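Local atomic coordinates of hypothetical protein AF1432 (Archaeoglobus fulgidus, PDB entry 1YNB), a protein that probably hydrolyses 2'-deoxyribonucleoside 5'-monophosphates to the deoxynucleoside and phosphate, as a metal-dependent HD-domain phosphatase. Residues T23-G27 with D83-I87; I33-E37 with Y135-V139; K66-A70 with F113-Y119; L76-T81 with A99-Q103; I143-N148 with Y160-M164. One frame throughout, in Å; residues are numbered along the deposited sequence.

Interaction 1. Residues T23-G27 with D83-I87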
# COMPACT_ATOMS: atom_id res chain seq x y z
N THR A 23 -14.92 3.81 -1.86
CA THR A 23 -15.52 5.14 -1.99
C THR A 23 -14.37 6.13 -2.25
O THR A 23 -13.53 6.39 -1.39
CB THR A 23 -16.24 5.55 -0.67
OG1 THR A 23 -17.28 4.61 -0.37
CG2 THR A 23 -16.84 6.92 -0.81
N PRO A 24 -14.30 6.71 -3.46
CA PRO A 24 -13.20 7.64 -3.67
C PRO A 24 -13.32 8.94 -2.88
O PRO A 24 -14.44 9.37 -2.55
CB PRO A 24 -13.25 7.93 -5.19
CG PRO A 24 -14.66 7.78 -5.50
CD PRO A 24 -15.15 6.57 -4.66
N ARG A 25 -12.17 9.54 -2.56
CA ARG A 25 -12.13 10.87 -1.95
C ARG A 25 -12.41 11.69 -3.24
O ARG A 25 -11.53 11.88 -4.07
CB ARG A 25 -10.75 11.10 -1.37
CG ARG A 25 -10.67 10.37 0.03
CD ARG A 25 -11.21 11.36 1.12
NE ARG A 25 -10.20 12.39 1.37
CZ ARG A 25 -10.41 13.42 2.19
NH1 ARG A 25 -11.59 13.52 2.80
NH2 ARG A 25 -9.48 14.33 2.40
N SER A 26 -13.65 12.16 -3.35
CA SER A 26 -14.15 12.81 -4.57
C SER A 26 -13.60 14.10 -5.10
O SER A 26 -13.68 14.33 -6.33
CB SER A 26 -15.68 12.97 -4.48
OG SER A 26 -15.99 13.87 -3.42
N GLY A 27 -13.09 14.94 -4.20
CA GLY A 27 -12.52 16.23 -4.57
C GLY A 27 -11.40 16.12 -5.57
O GLY A 27 -11.18 17.03 -6.39
N ASP A 83 -18.53 10.87 -0.24
CA ASP A 83 -17.66 11.96 0.17
C ASP A 83 -18.19 13.17 -0.57
O ASP A 83 -17.87 13.36 -1.75
CB ASP A 83 -16.21 11.69 -0.26
CG ASP A 83 -15.28 12.86 0.03
OD1 ASP A 83 -14.11 12.82 -0.41
OD2 ASP A 83 -15.71 13.82 0.70
N LEU A 84 -19.02 13.98 0.08
CA LEU A 84 -19.55 15.18 -0.58
C LEU A 84 -18.46 16.25 -0.64
O LEU A 84 -18.11 16.86 0.37
CB LEU A 84 -20.78 15.72 0.17
CG LEU A 84 -21.93 14.72 0.32
CD1 LEU A 84 -23.04 15.32 1.18
CD2 LEU A 84 -22.45 14.33 -1.06
N HIS A 85 -17.90 16.48 -1.83
CA HIS A 85 -16.85 17.49 -1.99
C HIS A 85 -17.40 18.92 -1.91
O HIS A 85 -18.61 19.15 -2.03
CB HIS A 85 -16.09 17.29 -3.32
CG HIS A 85 -16.95 17.34 -4.54
ND1 HIS A 85 -17.20 16.23 -5.32
CD2 HIS A 85 -17.63 18.36 -5.12
CE1 HIS A 85 -18.00 16.56 -6.32
NE2 HIS A 85 -18.27 17.85 -6.22
N LYS A 86 -16.49 19.87 -1.70
CA LYS A 86 -16.79 21.30 -1.57
C LYS A 86 -17.83 21.85 -2.55
O LYS A 86 -18.79 22.51 -2.15
CB LYS A 86 -15.50 22.11 -1.72
CG LYS A 86 -14.26 21.39 -1.18
CD LYS A 86 -13.92 20.13 -2.01
CE LYS A 86 -13.11 19.13 -1.17
NZ LYS A 86 -12.89 17.82 -1.85
N ILE A 87 -17.63 21.60 -3.85
CA ILE A 87 -18.57 22.10 -4.84
C ILE A 87 -19.95 21.54 -4.58
O ILE A 87 -20.95 22.28 -4.59
CB ILE A 87 -18.15 21.70 -6.27
CG1 ILE A 87 -16.74 22.23 -6.57
CG2 ILE A 87 -19.15 22.24 -7.28
CD1 ILE A 87 -16.20 21.82 -7.93
O HOH W 1 -17.35 9.60 -2.63
O HOH W 2 -12.41 14.70 -1.41
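Ser26 and Asp83 join the two loops by direct hydrogen bonds. Ser26 OG donates to Asp83 O at 2.6 Å, tilted 29° from the carbonyl plane. The same OG accepts from His85 ND1 at 3.3 Å and lies close to the imidazole plane, at the ring edge. This bond needs a hydrogen on ND1. Asp83 CG is anti to the backbone N (chi1 174°), which carries the carboxylate towards the backbone of 23-27. There Asp83 OD1 takes a weak, bent bond from Ser26 N at 3.0 Å.

Water adds two bridges. One links Pro24 O to Asp83 N. The other donates to Asp83 OD1 at 2.7 Å, accepts from Gly27 N at 2.9 Å, and is weakly bonded to Lys86 NZ.

Charge plays a smaller part. Arg25 NH1 is 4.1 Å from Asp83 OD1, but the oxygen is far from the plane of the guanidinium, so only the opposite charges attract. Arg25 NE instead makes a salt bridge with Glu37.

The contact lies at the surface and ties the loop between helices 8-18 and 39-56 to the loop between helices 78-81 and 96-103. Thr23 and Asp83 rest on Val39 of helix 39-56, and Arg25 on its His42.

Interaction 2. Residues I33-E37 with Y135-V139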
# COMPACT_ATOMS: atom_id res chain seq x y z
N ILE A 33 -7.19 13.20 -11.41
CA ILE A 33 -6.48 12.10 -10.75
C ILE A 33 -7.38 10.90 -10.87
O ILE A 33 -8.45 10.84 -10.29
CB ILE A 33 -6.19 12.44 -9.27
CG1 ILE A 33 -5.22 13.62 -9.22
CG2 ILE A 33 -5.58 11.23 -8.56
CD1 ILE A 33 -5.24 14.41 -7.91
N ARG A 34 -6.95 9.91 -11.65
CA ARG A 34 -7.80 8.76 -11.92
C ARG A 34 -8.12 7.72 -10.88
O ARG A 34 -9.22 7.17 -10.87
CB ARG A 34 -7.29 8.04 -13.17
CG ARG A 34 -7.53 8.87 -14.41
CD ARG A 34 -9.04 8.90 -14.71
NE ARG A 34 -9.38 7.95 -15.78
CZ ARG A 34 -10.62 7.53 -16.06
NH1 ARG A 34 -11.65 7.93 -15.33
NH2 ARG A 34 -10.84 6.78 -17.13
N LEU A 35 -7.17 7.38 -10.06
CA LEU A 35 -7.47 6.36 -9.03
C LEU A 35 -7.00 7.06 -7.80
O LEU A 35 -5.88 6.84 -7.33
CB LEU A 35 -6.59 5.13 -9.24
CG LEU A 35 -6.98 4.38 -10.51
CD1 LEU A 35 -5.89 3.35 -10.86
CD2 LEU A 35 -8.31 3.71 -10.27
N PRO A 36 -7.83 7.97 -7.28
CA PRO A 36 -7.40 8.69 -6.10
C PRO A 36 -7.52 7.84 -4.83
O PRO A 36 -8.12 6.79 -4.84
CB PRO A 36 -8.37 9.86 -6.05
CG PRO A 36 -9.61 9.24 -6.52
CD PRO A 36 -9.18 8.38 -7.70
N GLU A 37 -6.99 8.36 -3.72
CA GLU A 37 -7.12 7.66 -2.43
C GLU A 37 -8.61 7.41 -2.15
O GLU A 37 -9.51 8.13 -2.64
CB GLU A 37 -6.54 8.56 -1.33
CG GLU A 37 -6.96 10.03 -1.44
CD GLU A 37 -7.23 10.70 -0.08
OE1 GLU A 37 -7.76 11.84 -0.09
OE2 GLU A 37 -6.88 10.09 0.96
N TYR A 135 0.05 14.88 -4.15
CA TYR A 135 -0.55 14.88 -5.49
C TYR A 135 -0.07 16.03 -6.37
O TYR A 135 -0.19 15.94 -7.61
CB TYR A 135 -2.08 14.92 -5.40
CG TYR A 135 -2.76 13.60 -5.06
CD1 TYR A 135 -2.19 12.37 -5.41
CD2 TYR A 135 -4.03 13.58 -4.48
CE1 TYR A 135 -2.87 11.16 -5.20
CE2 TYR A 135 -4.73 12.39 -4.27
CZ TYR A 135 -4.15 11.18 -4.63
OH TYR A 135 -4.79 10.00 -4.44
N SER A 136 0.46 17.08 -5.76
CA SER A 136 0.93 18.25 -6.52
C SER A 136 2.05 17.89 -7.48
O SER A 136 2.26 18.57 -8.48
CB SER A 136 1.38 19.39 -5.58
OG SER A 136 2.64 19.11 -4.99
N GLN A 137 2.72 16.77 -7.19
CA GLN A 137 3.81 16.29 -8.05
C GLN A 137 3.27 15.73 -9.38
O GLN A 137 4.04 15.59 -10.36
CB GLN A 137 4.62 15.21 -7.32
CG GLN A 137 4.84 15.52 -5.81
CD GLN A 137 5.59 16.83 -5.56
OE1 GLN A 137 5.12 17.69 -4.82
NE2 GLN A 137 6.78 16.96 -6.17
N GLN A 138 1.96 15.43 -9.43
CA GLN A 138 1.26 14.91 -10.62
C GLN A 138 0.45 16.00 -11.27
O GLN A 138 0.44 16.15 -12.51
CB GLN A 138 0.23 13.85 -10.27
CG GLN A 138 0.70 12.46 -10.01
CD GLN A 138 -0.41 11.63 -9.32
OE1 GLN A 138 -1.54 11.46 -9.86
NE2 GLN A 138 -0.11 11.13 -8.14
N VAL A 139 -0.29 16.73 -10.44
CA VAL A 139 -1.13 17.82 -10.91
C VAL A 139 -0.87 19.01 -10.00
O VAL A 139 -1.20 18.99 -8.79
CB VAL A 139 -2.60 17.41 -10.85
CG1 VAL A 139 -3.47 18.57 -11.28
CG2 VAL A 139 -2.84 16.20 -11.78
O HOH W 3 -3.68 7.91 -5.73
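Tyr135 OH is gripped by Glu37 N and by a water. Glu37 N donates to Tyr135 OH at 2.8 Å, with an N-H...O angle of 140°, from near the ring plane. The water is 2.7 Å from Tyr135 OH and donates to Leu35 O at 2.9 Å. The phenol therefore reaches two backbone groups of 33-37, one directly and one through water.

The ring is used as well. Ile33 CD1 makes a CH-pi contact over one face, 4.1 Å from the Tyr135 centroid and 26° off the normal. Ile33 CG2 lies over the same face, nearer the rim. The first torsion of Tyr135 (chi1 -77°) sets CG opposite the carbonyl carbon and directs the ring from the end of helix 117-135 to Ile33 and Glu37. Val139 CG2 touches Ile33 CG1 at 4.3 Å. Tyr135 O accepts from both Gln138 N and Val139 N, two bonds that help hold the turn from which Val139 reaches Ile33.

Trp28 meets the Tyr135 ring edge-to-face, and its NE1 donates to Glu37 OE1. That oxygen also pairs with Arg25, while Glu37 OE2 forms a salt bridge with Lys21 of the third subunit.

A phenylalanine in place of Tyr135 would probably leave Glu37 N and the bridging water without their oxygen partner. The tyrosine thus combines an apolar ring face with a polar end that fixes the backbone just before helix 39-56.

Interaction 3. Residues K66-A70 with F113-Y119; sequences KAATA and FSDVEVY
Lys66 runs from helix 61-73 past Phe113 to Asp115. From CB the chain goes out fully extended, starting with CG pointing away from the backbone N (chi1 -178°). Lys66 CG lies at the edge of the Phe113 ring, 4.1 Å from Phe113 CD1, and also borders Val116 CG1. Lys66 CD passes Asp115 OD2 at 3.8 Å. Lys66 CE is 3.5 Å from Asp115 OD1. Lys66 NZ ends in a salt bridge: it donates to Asp115 OD2 at 3.0 Å, on the syn side and 22° out of the carboxylate plane, and more weakly to Asp115 OD1. The two side chains cross at about a right angle.

Next to the salt bridge the packing is apolar. Ala70 CB makes a CH-pi contact over one face of Phe113, 3.9 Å from the centroid, offset towards the CG side of the ring. The same Ala70 methyl is 3.6 Å from Val116 CG2. Ala67 CB meets Val116 CB at 4.0 Å, and Tyr119 CB also touches Ala67 CB. Val116 is the N-cap residue of helix 117-135, so the two alanines seat the start of that helix against helix 61-73. Cys65 of the third subunit packs on Lys66 and Phe113.

Small methyls let the backbones come close, while the long lysine spans the edge. The charge pair sits at the exposed end and the hydrocarbon part of Lys66 shields the ring edge, a division consistent with a contact that is only partly buried.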
# COMPACT_ATOMS: atom_id res chain seq x y z
N LYS A 66 -7.38 7.22 21.68
CA LYS A 66 -8.79 7.56 21.53
C LYS A 66 -9.01 8.55 20.37
O LYS A 66 -10.06 8.58 19.71
CB LYS A 66 -9.29 8.18 22.83
CG LYS A 66 -10.75 8.54 22.82
CD LYS A 66 -11.18 8.93 24.25
CE LYS A 66 -12.66 9.11 24.36
NZ LYS A 66 -12.97 9.62 25.75
N ALA A 67 -8.02 9.40 20.18
CA ALA A 67 -8.11 10.38 19.12
C ALA A 67 -8.01 9.64 17.78
O ALA A 67 -8.71 9.98 16.83
CB ALA A 67 -7.00 11.39 19.27
N ALA A 68 -7.12 8.68 17.72
CA ALA A 68 -6.95 7.89 16.49
C ALA A 68 -8.23 7.15 16.17
O ALA A 68 -8.71 7.16 15.04
CB ALA A 68 -5.79 6.93 16.64
N THR A 69 -8.83 6.52 17.19
CA THR A 69 -10.06 5.78 16.96
C THR A 69 -11.18 6.67 16.50
O THR A 69 -11.95 6.33 15.60
CB THR A 69 -10.49 5.02 18.26
OG1 THR A 69 -9.40 4.22 18.69
CG2 THR A 69 -11.68 4.16 18.00
N ALA A 70 -11.30 7.84 17.12
CA ALA A 70 -12.34 8.76 16.74
C ALA A 70 -12.16 9.19 15.28
O ALA A 70 -13.14 9.40 14.56
CB ALA A 70 -12.30 10.00 17.66
N PHE A 113 -16.55 10.92 21.74
CA PHE A 113 -15.26 11.38 21.29
C PHE A 113 -15.28 12.91 21.28
O PHE A 113 -14.50 13.54 20.57
CB PHE A 113 -14.97 10.86 19.88
CG PHE A 113 -14.98 9.36 19.77
CD1 PHE A 113 -14.15 8.58 20.57
CD2 PHE A 113 -15.78 8.73 18.83
CE1 PHE A 113 -14.11 7.20 20.44
CE2 PHE A 113 -15.76 7.34 18.68
CZ PHE A 113 -14.92 6.57 19.49
N SER A 114 -16.17 13.50 22.07
CA SER A 114 -16.23 14.96 22.14
C SER A 114 -14.92 15.54 22.66
O SER A 114 -14.52 16.63 22.25
CB SER A 114 -17.40 15.41 23.02
OG SER A 114 -18.58 15.52 22.24
N ASP A 115 -14.23 14.82 23.52
CA ASP A 115 -12.97 15.31 24.07
C ASP A 115 -11.78 15.27 23.13
O ASP A 115 -10.71 15.79 23.46
CB ASP A 115 -12.60 14.55 25.34
CG ASP A 115 -12.53 13.06 25.12
OD1 ASP A 115 -13.34 12.56 24.32
OD2 ASP A 115 -11.69 12.38 25.76
N VAL A 116 -11.93 14.62 21.96
CA VAL A 116 -10.82 14.55 21.02
C VAL A 116 -11.26 15.08 19.66
O VAL A 116 -10.53 14.96 18.67
CB VAL A 116 -10.30 13.07 20.83
CG1 VAL A 116 -9.63 12.57 22.09
CG2 VAL A 116 -11.44 12.16 20.43
N GLU A 117 -12.44 15.66 19.59
CA GLU A 117 -12.89 16.15 18.31
C GLU A 117 -11.95 17.18 17.70
O GLU A 117 -11.89 17.30 16.48
CB GLU A 117 -14.32 16.70 18.37
CG GLU A 117 -15.36 15.56 18.45
CD GLU A 117 -14.98 14.35 17.56
OE1 GLU A 117 -15.01 14.45 16.31
OE2 GLU A 117 -14.64 13.28 18.11
N VAL A 118 -11.23 17.92 18.53
CA VAL A 118 -10.32 18.89 17.94
C VAL A 118 -9.14 18.21 17.28
O VAL A 118 -8.69 18.67 16.24
CB VAL A 118 -9.82 19.94 18.96
CG1 VAL A 118 -8.79 20.82 18.32
CG2 VAL A 118 -10.98 20.82 19.39
N TYR A 119 -8.64 17.12 17.85
CA TYR A 119 -7.53 16.43 17.21
C TYR A 119 -8.02 15.76 15.91
O TYR A 119 -7.28 15.68 14.93
CB TYR A 119 -6.92 15.36 18.12
CG TYR A 119 -6.29 15.95 19.37
CD1 TYR A 119 -5.25 16.87 19.28
CD2 TYR A 119 -6.80 15.64 20.64
CE1 TYR A 119 -4.73 17.49 20.41
CE2 TYR A 119 -6.28 16.25 21.79
CZ TYR A 119 -5.25 17.18 21.66
OH TYR A 119 -4.76 17.84 22.77

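Interaction 4. Residues L76-T81 with A99-Q103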
# COMPACT_ATOMS: atom_id res chain seq x y z
N LEU A 76 -17.40 7.75 8.73
CA LEU A 76 -18.05 6.49 8.54
C LEU A 76 -19.37 6.55 7.82
O LEU A 76 -19.67 5.69 6.98
CB LEU A 76 -18.18 5.78 9.89
CG LEU A 76 -17.71 4.33 9.78
CD1 LEU A 76 -16.31 4.28 9.15
CD2 LEU A 76 -17.69 3.68 11.17
N HIS A 77 -20.17 7.55 8.12
CA HIS A 77 -21.47 7.66 7.47
C HIS A 77 -21.33 7.84 5.95
O HIS A 77 -22.28 7.57 5.23
CB HIS A 77 -22.26 8.83 8.06
CG HIS A 77 -21.59 10.14 7.88
ND1 HIS A 77 -21.83 10.96 6.80
CD2 HIS A 77 -20.58 10.72 8.57
CE1 HIS A 77 -20.99 11.98 6.82
NE2 HIS A 77 -20.22 11.86 7.89
N GLU A 78 -20.17 8.28 5.47
CA GLU A 78 -20.00 8.48 4.02
C GLU A 78 -20.15 7.16 3.24
O GLU A 78 -20.26 7.15 1.99
CB GLU A 78 -18.65 9.14 3.73
CG GLU A 78 -18.58 10.59 4.24
CD GLU A 78 -17.28 11.29 3.89
OE1 GLU A 78 -16.32 10.63 3.45
OE2 GLU A 78 -17.21 12.53 4.07
N ALA A 79 -20.17 6.05 3.97
CA ALA A 79 -20.35 4.73 3.35
C ALA A 79 -21.72 4.76 2.69
O ALA A 79 -21.95 4.09 1.68
CB ALA A 79 -20.33 3.64 4.40
N ARG A 80 -22.63 5.53 3.28
CA ARG A 80 -23.98 5.70 2.77
C ARG A 80 -24.18 7.03 2.07
O ARG A 80 -24.99 7.13 1.15
CB ARG A 80 -25.00 5.60 3.92
CG ARG A 80 -25.03 4.25 4.60
CD ARG A 80 -25.81 4.27 5.95
NE ARG A 80 -25.65 2.98 6.62
CZ ARG A 80 -26.63 2.28 7.18
NH1 ARG A 80 -27.88 2.75 7.18
NH2 ARG A 80 -26.37 1.08 7.68
N THR A 81 -23.46 8.07 2.49
CA THR A 81 -23.68 9.39 1.89
C THR A 81 -22.70 9.86 0.84
O THR A 81 -22.96 10.86 0.16
CB THR A 81 -23.71 10.49 2.98
OG1 THR A 81 -22.39 10.73 3.45
CG2 THR A 81 -24.58 10.05 4.15
N ALA A 99 -27.69 9.43 9.19
CA ALA A 99 -26.87 8.37 8.60
C ALA A 99 -26.11 7.62 9.68
O ALA A 99 -26.15 6.39 9.73
CB ALA A 99 -25.90 8.95 7.58
N ARG A 100 -25.41 8.36 10.53
CA ARG A 100 -24.63 7.74 11.60
C ARG A 100 -25.49 6.94 12.57
O ARG A 100 -25.12 5.84 13.01
CB ARG A 100 -23.86 8.79 12.40
CG ARG A 100 -23.20 8.20 13.64
CD ARG A 100 -21.78 8.65 13.79
NE ARG A 100 -21.65 9.91 14.52
CZ ARG A 100 -20.51 10.60 14.59
NH1 ARG A 100 -19.42 10.16 13.96
NH2 ARG A 100 -20.45 11.73 15.30
N GLU A 101 -26.65 7.50 12.89
CA GLU A 101 -27.58 6.87 13.81
C GLU A 101 -27.86 5.44 13.38
O GLU A 101 -27.53 4.47 14.09
CB GLU A 101 -28.90 7.65 13.84
CG GLU A 101 -29.62 7.55 15.16
CD GLU A 101 -28.81 8.19 16.27
OE1 GLU A 101 -28.72 9.44 16.28
OE2 GLU A 101 -28.25 7.43 17.11
N GLU A 102 -28.46 5.32 12.20
CA GLU A 102 -28.82 4.04 11.62
C GLU A 102 -27.60 3.16 11.39
O GLU A 102 -27.64 1.95 11.63
CB GLU A 102 -29.55 4.26 10.30
CG GLU A 102 -30.51 5.42 10.34
CD GLU A 102 -31.54 5.36 9.23
OE1 GLU A 102 -31.18 4.92 8.11
OE2 GLU A 102 -32.70 5.75 9.48
N GLN A 103 -26.50 3.76 10.95
CA GLN A 103 -25.29 2.99 10.72
C GLN A 103 -24.77 2.33 11.99
O GLN A 103 -24.34 1.18 11.97
CB GLN A 103 -24.22 3.88 10.11
CG GLN A 103 -22.98 3.15 9.66
CD GLN A 103 -21.96 4.12 9.07
OE1 GLN A 103 -21.58 5.10 9.71
NE2 GLN A 103 -21.52 3.84 7.83
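Leu76, which follows His74 and Asp75 in the chain, probably the HD pair that gives this metal-dependent fold its name, meets Gln103 of helix 96-103. Gln103 NE2 donates to Leu76 O at 2.8 Å and 167°. The oxygen lies in the amide plane, yet the amide nitrogen stands above the plane of the carbonyl. Ala79 N reaches Leu76 O from the opposite face, so two donors hold it. With CG trans to N about CA-CB (chi1 -173°), the straight Gln103 chain takes the amide across to the turn. Gln103 OE1 is 3.5 Å from Leu76 CB.

Arg80 runs past Gln103 in the opposite direction. One guanidinium face lies over Gln103 CA, 3.7 Å away from Arg80 NH2. Arg80 NE forms a salt bridge with Glu16, which also accepts from Gln103 NE2. Ala99 CB touches both His77 CB (3.7 Å) and Thr81 CG2 (3.8 Å).

A leucine at Gln103 would probably leave Leu76 O without its side-chain donor and Glu16 without its amide partner.

The contact sets the short helix 78-81 against helix 96-103. Helix 8-18 borders both, with Glu16 touching Ala79 and Phe13 touching Gln103. Phe44 of the third subunit packs on Leu76.

Interaction 5. Residues I143-N148 with Y160-M164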
# COMPACT_ATOMS: atom_id res chain seq x y z
N ILE A 143 -1.97 21.33 -4.98
CA ILE A 143 -1.40 22.07 -3.86
C ILE A 143 -2.40 23.02 -3.20
O ILE A 143 -2.19 23.42 -2.05
CB ILE A 143 -0.10 22.88 -4.26
CG1 ILE A 143 0.70 23.25 -3.00
CG2 ILE A 143 -0.44 24.16 -5.05
CD1 ILE A 143 1.36 22.05 -2.34
N ARG A 144 -3.47 23.38 -3.90
CA ARG A 144 -4.44 24.29 -3.32
C ARG A 144 -5.14 23.66 -2.13
O ARG A 144 -5.60 24.37 -1.23
CB ARG A 144 -5.51 24.71 -4.34
CG ARG A 144 -5.02 25.58 -5.49
CD ARG A 144 -4.22 26.78 -5.00
NE ARG A 144 -4.05 27.79 -6.04
CZ ARG A 144 -3.54 27.58 -7.25
NH1 ARG A 144 -3.14 26.36 -7.61
NH2 ARG A 144 -3.46 28.59 -8.12
N PHE A 145 -5.28 22.33 -2.14
CA PHE A 145 -5.93 21.65 -1.02
C PHE A 145 -5.06 21.71 0.24
O PHE A 145 -5.51 21.36 1.33
CB PHE A 145 -6.24 20.17 -1.36
CG PHE A 145 -7.36 19.97 -2.37
CD1 PHE A 145 -8.67 19.69 -1.94
CD2 PHE A 145 -7.10 19.99 -3.74
CE1 PHE A 145 -9.69 19.42 -2.87
CE2 PHE A 145 -8.11 19.73 -4.67
CZ PHE A 145 -9.41 19.43 -4.24
N ALA A 146 -3.80 22.11 0.11
CA ALA A 146 -2.92 22.22 1.25
C ALA A 146 -2.69 23.67 1.64
O ALA A 146 -1.94 23.93 2.57
CB ALA A 146 -1.58 21.58 0.95
N GLU A 147 -3.28 24.61 0.90
CA GLU A 147 -3.11 26.03 1.17
C GLU A 147 -4.25 26.63 1.97
O GLU A 147 -5.40 26.18 1.88
CB GLU A 147 -2.93 26.80 -0.17
CG GLU A 147 -1.61 26.43 -0.88
CD GLU A 147 -1.39 27.08 -2.26
OE1 GLU A 147 -2.38 27.48 -2.89
OE2 GLU A 147 -0.21 27.13 -2.70
N ASN A 148 -3.93 27.66 2.75
CA ASN A 148 -4.90 28.37 3.58
C ASN A 148 -5.69 27.40 4.46
O ASN A 148 -6.94 27.45 4.54
CB ASN A 148 -5.88 29.14 2.69
CG ASN A 148 -5.18 29.89 1.56
OD1 ASN A 148 -4.22 30.64 1.78
ND2 ASN A 148 -5.67 29.68 0.33
N TYR A 160 2.12 21.38 10.03
CA TYR A 160 1.71 22.00 8.77
C TYR A 160 2.80 22.96 8.26
O TYR A 160 3.14 22.97 7.08
CB TYR A 160 0.41 22.76 8.99
CG TYR A 160 -0.09 23.51 7.79
CD1 TYR A 160 -0.51 22.83 6.65
CD2 TYR A 160 -0.14 24.90 7.77
CE1 TYR A 160 -0.96 23.51 5.53
CE2 TYR A 160 -0.59 25.61 6.64
CZ TYR A 160 -1.01 24.90 5.52
OH TYR A 160 -1.49 25.57 4.41
N ARG A 161 3.33 23.78 9.16
CA ARG A 161 4.36 24.73 8.75
C ARG A 161 5.55 24.01 8.12
O ARG A 161 6.07 24.45 7.08
CB ARG A 161 4.84 25.58 9.96
CG ARG A 161 5.94 26.58 9.54
CD ARG A 161 6.40 27.48 10.65
NE ARG A 161 7.37 28.46 10.15
CZ ARG A 161 8.08 29.27 10.94
NH1 ARG A 161 7.92 29.22 12.26
NH2 ARG A 161 8.94 30.14 10.42
N VAL A 162 6.01 22.92 8.73
CA VAL A 162 7.14 22.18 8.18
C VAL A 162 6.75 21.47 6.87
O VAL A 162 7.55 21.43 5.94
CB VAL A 162 7.72 21.17 9.22
CG1 VAL A 162 8.84 20.31 8.59
CG2 VAL A 162 8.31 21.97 10.39
N LEU A 163 5.52 20.94 6.81
CA LEU A 163 5.03 20.26 5.60
C LEU A 163 5.18 21.23 4.42
O LEU A 163 5.67 20.86 3.35
CB LEU A 163 3.53 19.96 5.71
CG LEU A 163 2.71 18.94 4.89
CD1 LEU A 163 1.38 19.58 4.46
CD2 LEU A 163 3.50 18.29 3.77
N MET A 164 4.70 22.46 4.62
CA MET A 164 4.74 23.46 3.55
C MET A 164 6.11 24.10 3.31
O MET A 164 6.36 24.62 2.21
CB MET A 164 3.66 24.52 3.78
CG MET A 164 2.20 23.95 3.88
SD MET A 164 1.68 23.00 2.41
CE MET A 164 1.11 24.41 1.30
O HOH W 4 -1.46 28.41 2.46
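Tyr160 OH donates to Ala146 O at 2.5 Å, a short bond. The hydroxyl is tilted 17° from the carbonyl plane, and Ala146 O lies in the plane of the phenol ring, at its edge. Met164 comes to the same carbonyl: its CE is 3.3 Å from Ala146 O. Met164 SD touches Ala146 CB at 3.8 Å. The Met164 methyl CE is also bordered by Glu147 CG at 4.0 Å and by Ile143 CD1 at 4.3 Å.

The Met164 chain is bent at chi2 (-58°) and chi3 (-84°), which turns CE to Ala146 O. Its CG lies over one face of the Tyr160 ring, towards the rim. The two residues are one helical turn apart, and Met164 N donates to Tyr160 O. Tyr160 and Met164 thus reach the other segment from one side of helix 154-166. Residues 143-146 belong to a 3-10 stretch, begun earlier in the chain, in the connection between helices 117-135 and 154-166; 147-148 are loop. Ala146 N bonds to Ile143 O at 3.0 Å, which helps set the turn.

A water accepts from Asn148 N at 2.6 Å and donates weakly to Tyr160 OH.

Farther out, helix 117-135 packs against both segments. Ile143 rests on Val133, Tyr160 on Leu126, and Leu163 on Ala129 and Phe130. Elsewhere on the turn, the Phe145 ring meets Trp28. His15 of the third subunit packs against Leu163.

Interactions 1 and 5 are surface contacts; interactions 2, 3 and 4 are partly buried. Interactions 1 and 2 share the loop between helices 8-18 and 39-56 and touch through the Arg25-Glu37 salt bridge. Helix 117-135 enters interaction 3 at its start and interaction 2 at its end, on opposite sides of the chain's centre. Interaction 1, between loops, relies on hydrogen bonds and water. Interactions 2 and 5 each use a tyrosine hydroxyl on a backbone group. Interaction 3 pairs apolar packing with a salt bridge, and interaction 4 uses a glutamine amide. All but interaction 1 also touch the third subunit.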